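Local coordinates for protein DNA polymerase III beta subunit (Streptococcus pyogenes, PDB 2AVT) that probably encircles DNA as a ring-shaped dimer, the sliding processivity factor that tethers the replicative polymerase to its template, at residues A74-I85 / I113-Y123; A14-S23 / L45-N56. All blocks are in the same frame, centred on the assembly; numbering follows the deposited sequence.

Contact 1 of 2, residues A74-I85 / I113-Y123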
loop_
_atom_site.group_PDB
_atom_site.type_symbol
_atom_site.label_atom_id
_atom_site.label_comp_id
_atom_site.label_asym_id
_atom_site.label_seq_id
_atom_site.Cartn_x
_atom_site.Cartn_y
_atom_site.Cartn_z
ATOM N N ALA A 74 -10.366 32.472 12.060
ATOM C CA ALA A 74 -10.917 31.162 11.763
ATOM C C ALA A 74 -11.099 31.017 10.252
ATOM O O ALA A 74 -11.566 31.937 9.581
ATOM C CB ALA A 74 -12.240 30.981 12.490
ATOM N N ILE A 75 -10.719 29.866 9.713
ATOM C CA ILE A 75 -10.832 29.649 8.279
ATOM C C ILE A 75 -10.964 28.176 7.944
ATOM O O ILE A 75 -10.577 27.320 8.743
ATOM C CB ILE A 75 -9.590 30.232 7.532
ATOM C CG1 ILE A 75 -9.844 30.266 6.024
ATOM C CG2 ILE A 75 -8.348 29.381 7.801
ATOM C CD1 ILE A 75 -8.673 30.822 5.231
ATOM N N LEU A 76 -11.533 27.896 6.771
ATOM C CA LEU A 76 -11.706 26.543 6.255
ATOM C C LEU A 76 -10.846 26.372 4.990
ATOM O O LEU A 76 -10.842 27.234 4.111
ATOM C CB LEU A 76 -13.171 26.282 5.879
ATOM C CG LEU A 76 -14.292 26.487 6.908
ATOM C CD1 LEU A 76 -15.631 26.089 6.273
ATOM C CD2 LEU A 76 -14.018 25.635 8.143
ATOM N N LEU A 77 -10.153 25.244 4.892
ATOM C CA LEU A 77 -9.297 24.939 3.750
ATOM C C LEU A 77 -9.521 23.473 3.392
ATOM O O LEU A 77 -9.830 22.669 4.278
ATOM C CB LEU A 77 -7.817 25.156 4.129
ATOM C CG LEU A 77 -7.387 26.579 4.497
ATOM C CD1 LEU A 77 -5.996 26.585 5.148
ATOM C CD2 LEU A 77 -7.396 27.429 3.239
ATOM N N GLU A 78 -9.394 23.116 2.113
ATOM C CA GLU A 78 -9.569 21.712 1.729
ATOM C C GLU A 78 -8.482 20.951 2.468
ATOM O O GLU A 78 -7.296 21.222 2.289
ATOM C CB GLU A 78 -9.399 21.519 0.219
ATOM C CG GLU A 78 -10.544 22.053 -0.618
ATOM C CD GLU A 78 -11.862 21.377 -0.296
ATOM O OE1 GLU A 78 -11.862 20.147 -0.095
ATOM O OE2 GLU A 78 -12.896 22.071 -0.261
ATOM N N ALA A 79 -8.887 19.997 3.296
ATOM C CA ALA A 79 -7.953 19.227 4.115
ATOM C C ALA A 79 -6.768 18.520 3.441
ATOM O O ALA A 79 -5.615 18.855 3.707
ATOM C CB ALA A 79 -8.722 18.231 4.951
ATOM N N SER A 80 -7.042 17.515 2.617
ATOM C CA SER A 80 -5.975 16.769 1.955
ATOM C C SER A 80 -5.034 17.681 1.185
ATOM O O SER A 80 -3.816 17.513 1.216
ATOM C CB SER A 80 -6.567 15.725 1.007
ATOM O OG SER A 80 -7.113 14.657 1.750
ATOM N N PHE A 81 -5.610 18.656 0.500
ATOM C CA PHE A 81 -4.829 19.598 -0.275
ATOM C C PHE A 81 -3.940 20.464 0.640
ATOM O O PHE A 81 -2.741 20.630 0.393
ATOM C CB PHE A 81 -5.792 20.456 -1.095
ATOM C CG PHE A 81 -5.120 21.502 -1.932
ATOM C CD1 PHE A 81 -4.214 21.149 -2.915
ATOM C CD2 PHE A 81 -5.406 22.842 -1.741
ATOM C CE1 PHE A 81 -3.603 22.117 -3.693
ATOM C CE2 PHE A 81 -4.798 23.811 -2.515
ATOM C CZ PHE A 81 -3.895 23.442 -3.493
ATOM N N PHE A 82 -4.521 20.993 1.710
ATOM C CA PHE A 82 -3.772 21.841 2.626
ATOM C C PHE A 82 -2.612 21.100 3.261
ATOM O O PHE A 82 -1.501 21.629 3.363
ATOM C CB PHE A 82 -4.687 22.371 3.731
ATOM C CG PHE A 82 -3.974 23.209 4.749
ATOM C CD1 PHE A 82 -3.313 24.367 4.368
ATOM C CD2 PHE A 82 -3.977 22.849 6.089
ATOM C CE1 PHE A 82 -2.670 25.160 5.313
ATOM C CE2 PHE A 82 -3.335 23.634 7.037
ATOM C CZ PHE A 82 -2.682 24.792 6.647
ATOM N N ILE A 83 -2.880 19.874 3.701
ATOM C CA ILE A 83 -1.866 19.050 4.333
ATOM C C ILE A 83 -0.728 18.696 3.383
ATOM O O ILE A 83 0.431 18.697 3.796
ATOM C CB ILE A 83 -2.483 17.763 4.911
ATOM C CG1 ILE A 83 -3.460 18.130 6.029
ATOM C CG2 ILE A 83 -1.400 16.838 5.397
ATOM C CD1 ILE A 83 -4.214 16.921 6.611
ATOM N N ASN A 84 -1.041 18.376 2.126
ATOM C CA ASN A 84 0.027 18.078 1.159
ATOM C C ASN A 84 0.898 19.331 0.956
ATOM O O ASN A 84 2.115 19.241 0.816
ATOM C CB ASN A 84 -0.540 17.647 -0.204
ATOM C CG ASN A 84 -1.238 16.304 -0.148
ATOM O OD1 ASN A 84 -0.838 15.415 0.601
ATOM N ND2 ASN A 84 -2.276 16.147 -0.952
ATOM N N ILE A 85 0.272 20.499 0.930
ATOM C CA ILE A 85 1.036 21.736 0.768
ATOM C C ILE A 85 1.985 21.953 1.958
ATOM O O ILE A 85 3.193 22.153 1.770
ATOM C CB ILE A 85 0.102 22.938 0.610
ATOM C CG1 ILE A 85 -0.449 22.953 -0.816
ATOM C CG2 ILE A 85 0.852 24.239 0.887
ATOM C CD1 ILE A 85 -1.722 23.701 -0.947
ATOM N N ILE A 113 3.305 30.406 -0.675
ATOM C CA ILE A 113 2.135 29.773 -1.285
ATOM C C ILE A 113 0.848 30.351 -0.710
ATOM O O ILE A 113 0.622 30.315 0.503
ATOM C CB ILE A 113 2.153 28.235 -1.045
ATOM C CG1 ILE A 113 3.360 27.620 -1.760
ATOM C CG2 ILE A 113 0.845 27.598 -1.551
ATOM C CD1 ILE A 113 3.655 26.182 -1.369
ATOM N N THR A 114 0.013 30.905 -1.578
ATOM C CA THR A 114 -1.250 31.479 -1.136
ATOM C C THR A 114 -2.387 30.539 -1.511
ATOM O O THR A 114 -2.459 30.066 -2.647
ATOM C CB THR A 114 -1.482 32.850 -1.783
ATOM O OG1 THR A 114 -0.337 33.674 -1.542
ATOM C CG2 THR A 114 -2.731 33.526 -1.204
ATOM N N LEU A 115 -3.268 30.262 -0.551
ATOM C CA LEU A 115 -4.404 29.368 -0.777
ATOM C C LEU A 115 -5.738 30.060 -0.533
ATOM O O LEU A 115 -5.860 30.896 0.365
ATOM C CB LEU A 115 -4.321 28.155 0.146
ATOM C CG LEU A 115 -3.020 27.367 0.096
ATOM C CD1 LEU A 115 -3.049 26.295 1.165
ATOM C CD2 LEU A 115 -2.824 26.775 -1.306
ATOM N N LYS A 116 -6.741 29.709 -1.333
ATOM C CA LYS A 116 -8.068 30.287 -1.155
ATOM C C LYS A 116 -8.837 29.389 -0.195
ATOM O O LYS A 116 -8.817 28.158 -0.326
ATOM C CB LYS A 116 -8.802 30.394 -2.502
ATOM C CG LYS A 116 -10.263 30.847 -2.410
ATOM C CD LYS A 116 -10.429 32.088 -1.535
ATOM C CE LYS A 116 -11.293 33.141 -2.214
ATOM N NZ LYS A 116 -12.579 32.573 -2.702
ATOM N N GLY A 117 -9.495 30.002 0.782
ATOM C CA GLY A 117 -10.264 29.230 1.744
ATOM C C GLY A 117 -11.701 29.713 1.863
ATOM O O GLY A 117 -12.178 30.492 1.045
ATOM N N LYS A 118 -12.403 29.255 2.889
ATOM C CA LYS A 118 -13.789 29.663 3.070
ATOM C C LYS A 118 -14.054 30.111 4.489
ATOM O O LYS A 118 -13.340 29.722 5.418
ATOM C CB LYS A 118 -14.737 28.510 2.736
ATOM C CG LYS A 118 -14.699 28.036 1.291
ATOM C CD LYS A 118 -15.799 27.012 1.050
ATOM C CE LYS A 118 -15.799 26.493 -0.384
ATOM N NZ LYS A 118 -14.622 25.633 -0.653
ATOM N N ASP A 119 -15.090 30.928 4.641
ATOM C CA ASP A 119 -15.509 31.441 5.940
ATOM C C ASP A 119 -15.996 30.257 6.774
ATOM O O ASP A 119 -16.713 29.395 6.271
ATOM C CB ASP A 119 -16.652 32.438 5.752
ATOM C CG ASP A 119 -16.942 33.230 7.002
ATOM O OD1 ASP A 119 -17.322 32.629 8.034
ATOM O OD2 ASP A 119 -16.776 34.464 6.948
ATOM N N VAL A 120 -15.617 30.221 8.045
ATOM C CA VAL A 120 -16.012 29.117 8.919
ATOM C C VAL A 120 -17.513 28.984 9.152
ATOM O O VAL A 120 -17.970 27.917 9.543
ATOM C CB VAL A 120 -15.322 29.204 10.301
ATOM C CG1 VAL A 120 -13.830 28.963 10.154
ATOM C CG2 VAL A 120 -15.599 30.560 10.935
ATOM N N ASP A 121 -18.283 30.045 8.928
ATOM C CA ASP A 121 -19.721 29.946 9.141
ATOM C C ASP A 121 -20.355 28.934 8.197
ATOM O O ASP A 121 -21.516 28.570 8.356
ATOM C CB ASP A 121 -20.409 31.307 8.989
ATOM C CG ASP A 121 -20.112 31.974 7.662
ATOM O OD1 ASP A 121 -20.178 31.291 6.618
ATOM O OD2 ASP A 121 -19.824 33.196 7.667
ATOM N N GLN A 122 -19.590 28.460 7.220
ATOM C CA GLN A 122 -20.117 27.465 6.290
ATOM C C GLN A 122 -20.024 26.058 6.886
ATOM O O GLN A 122 -20.644 25.119 6.387
ATOM C CB GLN A 122 -19.354 27.521 4.959
ATOM C CG GLN A 122 -19.512 28.848 4.226
ATOM C CD GLN A 122 -18.923 28.836 2.826
ATOM O OE1 GLN A 122 -19.051 27.855 2.094
ATOM N NE2 GLN A 122 -18.296 29.942 2.437
ATOM N N TYR A 123 -19.259 25.924 7.967
ATOM C CA TYR A 123 -19.061 24.633 8.624
ATOM C C TYR A 123 -20.148 24.338 9.669
ATOM O O TYR A 123 -20.560 25.222 10.401
ATOM C CB TYR A 123 -17.692 24.612 9.312
ATOM C CG TYR A 123 -17.120 23.231 9.475
ATOM C CD1 TYR A 123 -16.571 22.552 8.388
ATOM C CD2 TYR A 123 -17.169 22.584 10.702
ATOM C CE1 TYR A 123 -16.086 21.262 8.519
ATOM C CE2 TYR A 123 -16.695 21.302 10.844
ATOM C CZ TYR A 123 -16.155 20.643 9.750
ATOM O OH TYR A 123 -15.714 19.355 9.900
HETATM O O HOH W 1 -14.054 32.408 8.818
HETATM O O HOH W 2 -8.946 25.400 0.287
HETATM O O HOH W 3 -12.803 24.789 1.910
#
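Where two antiparallel sheets of the N-terminal domain meet, the edge strand 73-78 is joined to the chain leaving strand 111-116 by a single antiparallel bridge, the hydrogen-bonded pair Leu76 and Lys118. Leu76 N donates to Lys118 O at 2.9 Å, and Lys118 N returns a bond to Leu76 O at 2.8 Å. Beyond the bridge, Leu76 sinks into the turn 119-123: its CD1 lies 3.5 Å from Asp119 O, while CD2 meets Val120 CG1 and both methyls rest against Tyr123 CB. Val120 also packs tightly on Ala74, CG1 to CB 3.5 Å; chi1 of -68° sets CG1 beside the backbone N, where it faces Ala74 CB, and a water links Ala74 O to Val120 N. Gly117 passes close over Leu76 O and the CD2 methyl of Leu77. On the surface, Glu78 OE2 forms a long salt bridge with Lys118 NZ (4.0 Å); a water accepts from that NZ and gives OE2 a weak bond, while Glu78 OE1 bonds to Ser32 OG.

At the other end Leu115 packs against the helix beginning at Ala79 and meets Ile85 tip to tip, CD2 to CD1 3.3 Å, a tight pair. Leu115 CD1 touches the edge of the Phe82 ring, 3.7 Å from Phe82 CD1. Ile85 CD1 in turn covers a face of Phe81. Strand 111-116 pairs with a strand of the second subunit, and Leu280 of that subunit packs on Phe81. Helices inside and sheets outside that run on across the subunit boundary are characteristic of the bacterial beta processivity-factor ring.

Contact 2 of 2, residues A14-S23 / L45-N56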
loop_
_atom_site.group_PDB
_atom_site.type_symbol
_atom_site.label_atom_id
_atom_site.label_comp_id
_atom_site.label_asym_id
_atom_site.label_seq_id
_atom_site.Cartn_x
_atom_site.Cartn_y
_atom_site.Cartn_z
ATOM N N ALA A 14 -0.261 17.025 13.975
ATOM C CA ALA A 14 -1.605 17.382 14.425
ATOM C C ALA A 14 -2.629 17.366 13.281
ATOM O O ALA A 14 -3.788 17.016 13.485
ATOM C CB ALA A 14 -1.587 18.764 15.083
ATOM N N LEU A 15 -2.198 17.766 12.087
ATOM C CA LEU A 15 -3.074 17.782 10.922
ATOM C C LEU A 15 -3.464 16.370 10.511
ATOM O O LEU A 15 -4.626 16.102 10.221
ATOM C CB LEU A 15 -2.389 18.487 9.741
ATOM C CG LEU A 15 -2.324 20.014 9.821
ATOM C CD1 LEU A 15 -1.354 20.584 8.767
ATOM C CD2 LEU A 15 -3.727 20.567 9.630
ATOM N N ASN A 16 -2.490 15.467 10.478
ATOM C CA ASN A 16 -2.761 14.092 10.087
ATOM C C ASN A 16 -3.668 13.380 11.077
ATOM O O ASN A 16 -4.361 12.440 10.715
ATOM C CB ASN A 16 -1.463 13.307 9.937
ATOM C CG ASN A 16 -0.667 13.738 8.725
ATOM O OD1 ASN A 16 -1.211 14.328 7.792
ATOM N ND2 ASN A 16 0.626 13.428 8.721
ATOM N N THR A 17 -3.654 13.819 12.329
ATOM C CA THR A 17 -4.507 13.210 13.344
ATOM C C THR A 17 -5.951 13.634 13.101
ATOM O O THR A 17 -6.876 12.823 13.156
ATOM C CB THR A 17 -4.120 13.674 14.751
ATOM O OG1 THR A 17 -2.790 13.234 15.048
ATOM C CG2 THR A 17 -5.078 13.100 15.779
ATOM N N THR A 18 -6.127 14.926 12.851
ATOM C CA THR A 18 -7.439 15.498 12.603
ATOM C C THR A 18 -8.033 14.936 11.308
ATOM O O THR A 18 -9.240 14.697 11.220
ATOM C CB THR A 18 -7.343 17.032 12.485
ATOM O OG1 THR A 18 -6.673 17.560 13.641
ATOM C CG2 THR A 18 -8.732 17.644 12.388
ATOM N N LYS A 19 -7.171 14.734 10.316
ATOM C CA LYS A 19 -7.577 14.209 9.016
ATOM C C LYS A 19 -8.213 12.814 9.134
ATOM O O LYS A 19 -8.867 12.344 8.200
ATOM C CB LYS A 19 -6.358 14.166 8.078
ATOM C CG LYS A 19 -6.627 13.624 6.688
ATOM C CD LYS A 19 -7.577 14.525 5.931
ATOM C CE LYS A 19 -7.948 13.921 4.585
ATOM N NZ LYS A 19 -8.645 12.617 4.766
ATOM N N ARG A 20 -8.018 12.152 10.274
ATOM C CA ARG A 20 -8.595 10.827 10.484
ATOM C C ARG A 20 -10.125 10.926 10.471
ATOM O O ARG A 20 -10.813 9.970 10.148
ATOM C CB ARG A 20 -8.146 10.242 11.828
ATOM C CG ARG A 20 -6.646 10.184 12.044
ATOM C CD ARG A 20 -5.986 9.218 11.100
ATOM N NE ARG A 20 -6.588 7.893 11.180
ATOM C CZ ARG A 20 -6.019 6.790 10.711
ATOM N NH1 ARG A 20 -4.825 6.854 10.132
ATOM N NH2 ARG A 20 -6.646 5.625 10.808
ATOM N N ALA A 21 -10.646 12.089 10.835
ATOM C CA ALA A 21 -12.090 12.305 10.858
ATOM C C ALA A 21 -12.601 12.928 9.559
ATOM O O ALA A 21 -13.759 13.340 9.491
ATOM C CB ALA A 21 -12.461 13.211 12.026
ATOM N N ILE A 22 -11.751 12.993 8.536
ATOM C CA ILE A 22 -12.144 13.592 7.262
ATOM C C ILE A 22 -12.139 12.576 6.125
ATOM O O ILE A 22 -11.104 11.992 5.803
ATOM C CB ILE A 22 -11.225 14.797 6.919
ATOM C CG1 ILE A 22 -11.282 15.814 8.068
ATOM C CG2 ILE A 22 -11.679 15.467 5.619
ATOM C CD1 ILE A 22 -10.541 17.124 7.800
ATOM N N SER A 23 -13.319 12.362 5.538
ATOM C CA SER A 23 -13.507 11.411 4.445
ATOM C C SER A 23 -12.927 11.880 3.123
ATOM O O SER A 23 -12.836 13.072 2.858
ATOM C CB SER A 23 -15.001 11.125 4.229
ATOM O OG SER A 23 -15.543 10.330 5.265
ATOM N N LEU A 45 -7.713 22.580 15.492
ATOM C CA LEU A 45 -8.038 21.970 14.203
ATOM C C LEU A 45 -9.255 21.074 14.353
ATOM O O LEU A 45 -9.317 20.251 15.279
ATOM C CB LEU A 45 -6.852 21.137 13.715
ATOM C CG LEU A 45 -5.509 21.873 13.724
ATOM C CD1 LEU A 45 -4.399 20.924 13.268
ATOM C CD2 LEU A 45 -5.577 23.078 12.795
ATOM N N THR A 46 -10.223 21.233 13.450
ATOM C CA THR A 46 -11.442 20.424 13.498
ATOM C C THR A 46 -11.734 19.734 12.170
ATOM O O THR A 46 -11.625 20.342 11.099
ATOM C CB THR A 46 -12.688 21.273 13.864
ATOM O OG1 THR A 46 -12.501 21.897 15.139
ATOM C CG2 THR A 46 -13.932 20.390 13.915
ATOM N N GLY A 47 -12.092 18.460 12.261
ATOM C CA GLY A 47 -12.428 17.669 11.092
ATOM C C GLY A 47 -13.604 16.773 11.457
ATOM O O GLY A 47 -13.750 16.390 12.632
ATOM N N SER A 48 -14.455 16.460 10.479
ATOM C CA SER A 48 -15.609 15.588 10.710
ATOM C C SER A 48 -16.102 14.981 9.406
ATOM O O SER A 48 -15.925 15.562 8.328
ATOM C CB SER A 48 -16.755 16.342 11.395
ATOM O OG SER A 48 -17.232 17.391 10.582
ATOM N N ASN A 49 -16.722 13.810 9.515
ATOM C CA ASN A 49 -17.219 13.085 8.350
ATOM C C ASN A 49 -18.661 12.618 8.529
ATOM O O ASN A 49 -19.092 11.694 7.846
ATOM C CB ASN A 49 -16.339 11.865 8.088
ATOM C CG ASN A 49 -16.386 10.846 9.238
ATOM O OD1 ASN A 49 -17.180 10.973 10.166
ATOM N ND2 ASN A 49 -15.539 9.840 9.166
ATOM N N GLY A 50 -19.389 13.242 9.450
ATOM C CA GLY A 50 -20.770 12.850 9.678
ATOM C C GLY A 50 -20.937 11.749 10.718
ATOM O O GLY A 50 -22.019 11.583 11.278
ATOM N N GLN A 51 -19.873 10.993 10.975
ATOM C CA GLN A 51 -19.918 9.914 11.961
ATOM C C GLN A 51 -19.102 10.346 13.184
ATOM O O GLN A 51 -19.574 10.244 14.324
ATOM C CB GLN A 51 -19.337 8.629 11.365
ATOM C CG GLN A 51 -19.727 7.341 12.094
ATOM C CD GLN A 51 -21.176 6.943 11.850
ATOM O OE1 GLN A 51 -21.593 6.747 10.710
ATOM N NE2 GLN A 51 -21.945 6.819 12.918
ATOM N N ILE A 52 -17.878 10.823 12.943
ATOM C CA ILE A 52 -17.014 11.305 14.019
ATOM C C ILE A 52 -16.554 12.728 13.738
ATOM O O ILE A 52 -16.631 13.214 12.601
ATOM C CB ILE A 52 -15.740 10.429 14.207
ATOM C CG1 ILE A 52 -14.889 10.453 12.940
ATOM C CG2 ILE A 52 -16.122 8.993 14.548
ATOM C CD1 ILE A 52 -13.638 9.593 13.028
ATOM N N SER A 53 -16.095 13.391 14.793
ATOM C CA SER A 53 -15.568 14.741 14.716
ATOM C C SER A 53 -14.364 14.777 15.644
ATOM O O SER A 53 -14.420 14.261 16.773
ATOM C CB SER A 53 -16.583 15.779 15.193
ATOM O OG SER A 53 -17.706 15.841 14.331
ATOM N N ILE A 54 -13.279 15.370 15.169
ATOM C CA ILE A 54 -12.064 15.498 15.962
ATOM C C ILE A 54 -11.670 16.961 16.095
ATOM O O ILE A 54 -11.530 17.660 15.090
ATOM C CB ILE A 54 -10.886 14.745 15.320
ATOM C CG1 ILE A 54 -11.166 13.243 15.324
ATOM C CG2 ILE A 54 -9.593 15.025 16.093
ATOM C CD1 ILE A 54 -10.103 12.443 14.620
ATOM N N GLU A 55 -11.532 17.424 17.336
ATOM C CA GLU A 55 -11.096 18.789 17.625
ATOM C C GLU A 55 -9.750 18.618 18.316
ATOM O O GLU A 55 -9.671 18.156 19.458
ATOM C CB GLU A 55 -12.085 19.522 18.534
ATOM C CG GLU A 55 -13.272 20.113 17.784
ATOM C CD GLU A 55 -14.228 20.883 18.680
ATOM O OE1 GLU A 55 -13.804 21.642 19.550
ATOM O OE2 GLU A 55 -15.529 20.706 18.452
ATOM N N ASN A 56 -8.692 18.973 17.602
ATOM C CA ASN A 56 -7.337 18.812 18.105
ATOM C C ASN A 56 -6.662 20.169 18.231
ATOM O O ASN A 56 -6.510 20.913 17.254
ATOM C CB ASN A 56 -6.569 17.876 17.163
ATOM C CG ASN A 56 -5.167 17.547 17.660
ATOM O OD1 ASN A 56 -4.844 17.724 18.837
ATOM N ND2 ASN A 56 -4.333 17.043 16.762
HETATM O O HOH W 4 -12.916 9.607 7.746
HETATM O O HOH W 5 -15.441 14.082 5.947
#
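Ala21, in the 3-10 turn 19-21, presses its methyl onto the hairpin formed by strands 42-48 and 52-59. Ala21 CB sits 3.5 Å from Gly47 O and 3.5 Å from Ile54 CG1, with Ile52 CG1 slightly farther off. Gly47 lets the backbones close up, for its CA lies against Ile22 CG1 at 3.7 Å. One turn earlier Thr18 lies across the hairpin: chi1 of -53° sets OG1 beside the backbone N and CG2 anti to it, so that CG2 reaches Gly47 N at 3.5 Å, whereas OG1 touches the CB atoms of Leu45 and Asn56 and donates back to Ala14 O. That carbonyl also accepts from Thr18 N, the two donors arriving from opposite faces of its plane. Asn56 ND2 adds a weak bond of 3.3 Å to Ala14 O. The side chains of Leu15 and Leu45 cross at about a right angle, CD2 to CD1 3.7 Å.

Packing is looser and wetter toward the hairpin turn. There Ser23 OG approaches Asn49 CB at 3.3 Å, and waters connect Arg20 O with Asn49 ND2 and Ser23 N with Ser48 O. Asn49 OD1 turns to its own loop, accepting from Gln51 N in an Asx turn and, nearly straight at 171°, from Ile52 N; this fixes the amide's rotation.

The axis of 14-18 runs 25° from strand 45-48. Helix 79-88 flanks Lys19 and Ile22, and helix 205-214 approaches Thr17 and Ile54, with Arg20 bridged to Glu210, while strand 238-243 extends the sheet beyond 52-59.

How the contacts relate
Contact 2 closes before contact 1 opens along the chain, and both belong to the N-terminal domain, with centres about 14 Å apart. They share the sheet in which strand 73-78 forms one edge and strands 33-39, 42-48 and 52-59 follow in order. Helix 79-88 touches helix 8-18 through Ile83 and Asn16, and the loop after it through Ala79 and Ile22, while a probable hydrogen bond between Tyr123 OH and Ser48 OG ties the contacts together. Contact 1 faces the second subunit, whereas contact 2 lies toward the central domain, so the pair spans the domain from the dimer interface to its intrachain neighbour, as expected in a closed ring.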